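Local coordinates for pyridoxal kinase (Entamoeba histolytica, PDB 4S1H), which probably phosphorylates pyridoxal to pyridoxal 5'-phosphate at the expense of ATP, with magnesium ions assisting at the nucleotide, at residues A[106-120]-A[136-150]. Sequence-based numbering, arbitrary orientation.
Sequences VYFLCDPILGDNGKM and YADIITPNATELSFL. With MG (magnesium ion), chain D; MG (magnesium ion), chain E; ADP (adenosine-5'-diphosphate), chain C.
Y136 brings its carbonyl O to the edge of the F108 ring, and A137 lays its CB over one face of that ring. D138 follows, its OD2 taking the F108 N-H at 2.8 Å from the anti side of the carboxylate; K101 adds a salt bridge to the same oxygen. D138 CB sits over the Y107 ring as a CH-pi contact, 4.1 Å from the centroid. Next comes the edge strand 139-140, parallel to 107-110: C110 N donates to I139 O, and T141 N returns to C110 O. I139 CG2 packs beside L109 CG on one face of the sheet, I140 CG2 against C110 CB on the other.

Past the strand ends the chemistry begins. T141 OG1 lies between its backbone N and carbonyl carbon (chi1 56°), which puts it against D111 OD1, to which it donates (2.7 Å) from above the carboxylate plane; D111 OD1 and T141 O both bind one magnesium ion, four waters completing its shell. N143 N-caps helix 144-151 in a capping box: its OD1 takes E146 N, and E146 OE1 takes N143 N. N143 ND2 reaches G115 O at 2.9 Å, within the amide plane, and also ADP O1B at 3.1 Å, an oxygen shared with the second magnesium, held by D116 OD2. T145 OG1 accepts G118 N (2.9 Å) from the type I' turn of the 115-120 hairpin. E146 OE2 receives both L114 N (2.9 Å) and G115 N, the latter on its anti lone pair. F149 has L114 CB and K119 O at its edge; M120 SD above a face is a tentative Met-aromatic contact, its side chain being poorly ordered.

D111, just past strand 107-110, and D116, in the hairpin, thus each hold a magnesium beside the ADP phosphates. The D116 ion ties its carboxylate to both phosphates and probably screens diphosphate charge; the other reaches ADP only through water.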
# COMPACT_ATOMS: atom_id res chain seq x y z
N VAL A 106 -5.68 -17.76 -15.27
CA VAL A 106 -5.58 -16.83 -14.16
C VAL A 106 -6.31 -17.47 -12.99
O VAL A 106 -7.48 -17.81 -13.09
CB VAL A 106 -6.18 -15.46 -14.50
CG1 VAL A 106 -6.10 -14.49 -13.32
CG2 VAL A 106 -5.46 -14.87 -15.72
N TYR A 107 -5.60 -17.65 -11.89
CA TYR A 107 -6.16 -18.17 -10.66
C TYR A 107 -6.84 -17.02 -9.88
O TYR A 107 -6.18 -16.08 -9.44
CB TYR A 107 -5.06 -18.84 -9.83
CG TYR A 107 -5.51 -19.59 -8.59
CD1 TYR A 107 -5.88 -20.94 -8.65
CD2 TYR A 107 -5.52 -18.98 -7.33
CE1 TYR A 107 -6.28 -21.63 -7.50
CE2 TYR A 107 -5.92 -19.66 -6.18
CZ TYR A 107 -6.28 -20.99 -6.27
OH TYR A 107 -6.67 -21.66 -5.13
N PHE A 108 -8.15 -17.10 -9.70
CA PHE A 108 -8.92 -16.05 -9.05
C PHE A 108 -9.39 -16.49 -7.68
O PHE A 108 -10.17 -17.44 -7.55
CB PHE A 108 -10.07 -15.64 -9.96
CG PHE A 108 -11.07 -14.67 -9.37
CD1 PHE A 108 -10.73 -13.76 -8.36
CD2 PHE A 108 -12.39 -14.69 -9.83
CE1 PHE A 108 -11.68 -12.88 -7.86
CE2 PHE A 108 -13.31 -13.78 -9.35
CZ PHE A 108 -12.96 -12.87 -8.37
N LEU A 109 -8.84 -15.85 -6.65
CA LEU A 109 -9.29 -15.98 -5.28
C LEU A 109 -10.25 -14.84 -4.99
O LEU A 109 -9.86 -13.67 -4.96
CB LEU A 109 -8.10 -15.94 -4.31
CG LEU A 109 -8.37 -16.21 -2.82
CD1 LEU A 109 -7.05 -16.48 -2.11
CD2 LEU A 109 -9.12 -15.10 -2.11
N CYS A 110 -11.51 -15.16 -4.77
CA CYS A 110 -12.54 -14.21 -4.42
C CYS A 110 -12.74 -14.27 -2.92
O CYS A 110 -13.15 -15.30 -2.38
CB CYS A 110 -13.84 -14.48 -5.17
SG CYS A 110 -15.15 -13.30 -4.81
N ASP A 111 -12.45 -13.18 -2.23
CA ASP A 111 -12.69 -13.09 -0.80
C ASP A 111 -13.91 -12.21 -0.61
O ASP A 111 -13.80 -10.99 -0.64
CB ASP A 111 -11.47 -12.44 -0.15
CG ASP A 111 -11.49 -12.51 1.33
OD1 ASP A 111 -12.17 -13.39 1.88
OD2 ASP A 111 -10.73 -11.72 1.97
N PRO A 112 -15.10 -12.80 -0.47
CA PRO A 112 -16.31 -12.00 -0.34
C PRO A 112 -16.32 -11.35 1.03
O PRO A 112 -16.20 -12.03 2.03
CB PRO A 112 -17.42 -13.03 -0.51
CG PRO A 112 -16.83 -14.32 -0.03
CD PRO A 112 -15.34 -14.23 -0.26
N ILE A 113 -16.43 -10.03 1.06
CA ILE A 113 -16.46 -9.26 2.31
C ILE A 113 -17.85 -8.69 2.44
O ILE A 113 -18.23 -7.71 1.80
CB ILE A 113 -15.43 -8.11 2.34
CG1 ILE A 113 -14.06 -8.62 1.92
CG2 ILE A 113 -15.40 -7.47 3.72
CD1 ILE A 113 -13.51 -9.74 2.77
N LEU A 114 -18.64 -9.33 3.28
CA LEU A 114 -20.03 -8.96 3.44
C LEU A 114 -20.41 -8.70 4.89
O LEU A 114 -21.25 -7.84 5.16
CB LEU A 114 -20.94 -10.02 2.84
CG LEU A 114 -20.73 -10.34 1.36
CD1 LEU A 114 -21.64 -11.48 0.99
CD2 LEU A 114 -21.04 -9.12 0.52
N GLY A 115 -19.83 -9.43 5.83
CA GLY A 115 -20.20 -9.25 7.24
C GLY A 115 -19.58 -10.29 8.15
O GLY A 115 -18.74 -11.09 7.75
N ASP A 116 -20.01 -10.26 9.39
CA ASP A 116 -19.51 -11.19 10.39
C ASP A 116 -20.49 -11.21 11.56
O ASP A 116 -21.32 -10.31 11.71
CB ASP A 116 -18.12 -10.75 10.88
CG ASP A 116 -17.28 -11.90 11.40
OD1 ASP A 116 -17.82 -13.04 11.56
OD2 ASP A 116 -16.06 -11.68 11.62
N ASN A 117 -20.39 -12.25 12.37
CA ASN A 117 -21.25 -12.39 13.56
C ASN A 117 -22.75 -12.28 13.23
O ASN A 117 -23.53 -11.67 13.97
CB ASN A 117 -20.81 -11.37 14.62
CG ASN A 117 -19.34 -11.50 14.99
OD1 ASN A 117 -18.66 -10.50 15.14
ND2 ASN A 117 -18.84 -12.74 15.10
N GLY A 118 -23.13 -12.83 12.08
CA GLY A 118 -24.51 -12.80 11.60
C GLY A 118 -25.05 -11.48 11.09
O GLY A 118 -26.24 -11.40 10.78
N LYS A 119 -24.19 -10.47 10.97
CA LYS A 119 -24.58 -9.13 10.54
C LYS A 119 -23.86 -8.64 9.25
O LYS A 119 -22.73 -8.95 9.06
CB LYS A 119 -24.36 -8.12 11.68
CG LYS A 119 -25.51 -8.12 12.72
CD LYS A 119 -25.23 -7.18 13.91
CE LYS A 119 -26.49 -6.92 14.77
NZ LYS A 119 -27.47 -5.97 14.20
N MET A 120 -24.54 -7.84 8.45
CA MET A 120 -24.05 -7.33 7.20
C MET A 120 -23.26 -6.04 7.33
O MET A 120 -23.63 -5.15 8.04
CB MET A 120 -25.19 -7.15 6.20
CG MET A 120 -26.54 -7.63 6.70
SD MET A 120 -27.77 -7.75 5.41
CE MET A 120 -28.89 -9.06 5.94
N TYR A 136 -17.10 -16.99 -10.86
CA TYR A 136 -15.90 -16.97 -11.67
C TYR A 136 -14.63 -17.40 -10.91
O TYR A 136 -13.59 -17.56 -11.51
CB TYR A 136 -15.72 -15.58 -12.30
CG TYR A 136 -16.91 -15.18 -13.15
CD1 TYR A 136 -17.00 -15.56 -14.50
CD2 TYR A 136 -17.98 -14.49 -12.61
CE1 TYR A 136 -18.11 -15.23 -15.27
CE2 TYR A 136 -19.09 -14.15 -13.37
CZ TYR A 136 -19.16 -14.52 -14.70
OH TYR A 136 -20.27 -14.16 -15.44
N ALA A 137 -14.73 -17.61 -9.60
CA ALA A 137 -13.57 -17.88 -8.75
C ALA A 137 -13.08 -19.31 -8.80
O ALA A 137 -13.86 -20.27 -8.89
CB ALA A 137 -13.87 -17.48 -7.31
N ASP A 138 -11.77 -19.46 -8.68
CA ASP A 138 -11.13 -20.75 -8.49
C ASP A 138 -11.22 -21.22 -7.02
O ASP A 138 -11.26 -22.42 -6.75
CB ASP A 138 -9.71 -20.66 -8.97
CG ASP A 138 -9.64 -20.41 -10.47
OD1 ASP A 138 -9.84 -21.40 -11.25
OD2 ASP A 138 -9.50 -19.24 -10.88
N ILE A 139 -11.26 -20.27 -6.10
CA ILE A 139 -11.39 -20.50 -4.68
C ILE A 139 -12.06 -19.30 -4.06
O ILE A 139 -11.81 -18.12 -4.46
CB ILE A 139 -10.02 -20.79 -4.05
CG1 ILE A 139 -10.14 -21.09 -2.58
CG2 ILE A 139 -9.06 -19.61 -4.27
CD1 ILE A 139 -8.87 -21.62 -1.97
N ILE A 140 -12.89 -19.54 -3.05
CA ILE A 140 -13.49 -18.46 -2.29
C ILE A 140 -13.17 -18.63 -0.82
O ILE A 140 -13.06 -19.78 -0.35
CB ILE A 140 -14.99 -18.29 -2.55
CG1 ILE A 140 -15.82 -19.49 -2.06
CG2 ILE A 140 -15.25 -18.08 -4.04
CD1 ILE A 140 -17.31 -19.19 -2.08
N THR A 141 -13.08 -17.53 -0.08
CA THR A 141 -12.65 -17.53 1.34
C THR A 141 -13.61 -16.79 2.29
O THR A 141 -13.18 -15.86 3.02
CB THR A 141 -11.23 -16.97 1.47
OG1 THR A 141 -11.20 -15.66 0.90
CG2 THR A 141 -10.22 -17.81 0.73
N PRO A 142 -14.90 -17.14 2.28
CA PRO A 142 -15.83 -16.50 3.20
C PRO A 142 -15.66 -17.00 4.64
O PRO A 142 -15.27 -18.15 4.86
CB PRO A 142 -17.18 -17.01 2.70
CG PRO A 142 -16.88 -18.39 2.19
CD PRO A 142 -15.54 -18.25 1.54
N ASN A 143 -16.03 -16.17 5.61
CA ASN A 143 -16.37 -16.66 6.93
C ASN A 143 -17.79 -17.30 6.92
O ASN A 143 -18.49 -17.30 5.89
CB ASN A 143 -16.21 -15.56 8.01
CG ASN A 143 -17.20 -14.42 7.85
OD1 ASN A 143 -18.30 -14.60 7.32
ND2 ASN A 143 -16.80 -13.23 8.30
N ALA A 144 -18.22 -17.86 8.05
CA ALA A 144 -19.50 -18.55 8.11
C ALA A 144 -20.68 -17.62 7.79
O ALA A 144 -21.61 -18.00 7.09
CB ALA A 144 -19.70 -19.21 9.44
N THR A 145 -20.61 -16.38 8.27
CA THR A 145 -21.66 -15.42 8.01
C THR A 145 -21.81 -15.12 6.51
O THR A 145 -22.92 -15.05 5.97
CB THR A 145 -21.39 -14.11 8.78
OG1 THR A 145 -21.51 -14.36 10.18
CG2 THR A 145 -22.39 -13.04 8.40
N GLU A 146 -20.66 -14.93 5.87
CA GLU A 146 -20.61 -14.62 4.45
C GLU A 146 -21.14 -15.80 3.64
O GLU A 146 -21.94 -15.58 2.72
CB GLU A 146 -19.21 -14.16 4.04
CG GLU A 146 -18.93 -12.81 4.66
CD GLU A 146 -17.47 -12.48 4.83
OE1 GLU A 146 -16.63 -13.41 4.79
OE2 GLU A 146 -17.22 -11.25 4.98
N LEU A 147 -20.74 -17.02 4.00
CA LEU A 147 -21.30 -18.22 3.39
C LEU A 147 -22.82 -18.27 3.50
O LEU A 147 -23.51 -18.58 2.54
CB LEU A 147 -20.67 -19.51 3.97
CG LEU A 147 -21.09 -20.85 3.36
CD1 LEU A 147 -20.71 -20.93 1.87
CD2 LEU A 147 -20.43 -21.99 4.11
N SER A 148 -23.35 -17.93 4.67
CA SER A 148 -24.79 -17.87 4.86
C SER A 148 -25.47 -16.83 3.96
O SER A 148 -26.52 -17.09 3.37
CB SER A 148 -25.09 -17.60 6.33
OG SER A 148 -26.47 -17.56 6.57
N PHE A 149 -24.87 -15.65 3.83
CA PHE A 149 -25.40 -14.61 2.95
C PHE A 149 -25.33 -14.98 1.47
O PHE A 149 -26.19 -14.56 0.71
CB PHE A 149 -24.67 -13.25 3.14
CG PHE A 149 -24.91 -12.60 4.49
CD1 PHE A 149 -26.11 -12.78 5.17
CD2 PHE A 149 -23.94 -11.77 5.05
CE1 PHE A 149 -26.33 -12.18 6.41
CE2 PHE A 149 -24.16 -11.17 6.29
CZ PHE A 149 -25.36 -11.38 6.97
N LEU A 150 -24.33 -15.76 1.07
CA LEU A 150 -24.19 -16.16 -0.32
C LEU A 150 -25.12 -17.29 -0.71
O LEU A 150 -25.29 -17.52 -1.91
CB LEU A 150 -22.75 -16.58 -0.60
CG LEU A 150 -21.72 -15.49 -0.53
CD1 LEU A 150 -20.32 -16.11 -0.51
CD2 LEU A 150 -21.91 -14.53 -1.70
MG MG D . -12.47 -13.98 3.77
MG MG E . -14.28 -12.97 11.68
PB ADP C . -12.97 -12.38 8.72
O1B ADP C . -14.13 -12.53 9.69
O2B ADP C . -12.16 -11.12 8.95
O3B ADP C . -13.39 -12.67 7.32
PA ADP C . -12.11 -14.75 10.17
O1A ADP C . -12.70 -15.95 9.49
O2A ADP C . -12.78 -14.19 11.38
O3A ADP C . -11.93 -13.56 9.08
O5' ADP C . -10.60 -15.03 10.54
C5' ADP C . -9.62 -15.47 9.62
C4' ADP C . -8.66 -16.33 10.38
O4' ADP C . -8.08 -15.56 11.44
C3' ADP C . -9.36 -17.50 11.06
O3' ADP C . -9.38 -18.65 10.20
C2' ADP C . -8.54 -17.69 12.30
O2' ADP C . -7.40 -18.48 12.00
C1' ADP C . -8.06 -16.29 12.65
N9 ADP C . -8.86 -15.60 13.69
C8 ADP C . -9.76 -14.62 13.55
N7 ADP C . -10.26 -14.23 14.75
C5 ADP C . -9.64 -14.97 15.68
C6 ADP C . -9.66 -15.06 17.16
N6 ADP C . -10.49 -14.26 17.86
N1 ADP C . -8.86 -15.97 17.74
C2 ADP C . -8.03 -16.78 17.02
N3 ADP C . -7.95 -16.74 15.67
C4 ADP C . -8.72 -15.86 14.98
O HOH W 1 -7.87 -20.96 -13.37
O HOH W 2 -11.62 -12.10 4.56
O HOH W 3 -19.05 -15.40 10.59
O HOH W 4 -15.50 -14.60 11.47
O HOH W 5 -14.27 -13.15 3.80
O HOH W 6 -10.30 -14.77 3.86
O HOH W 7 -12.69 -14.72 5.67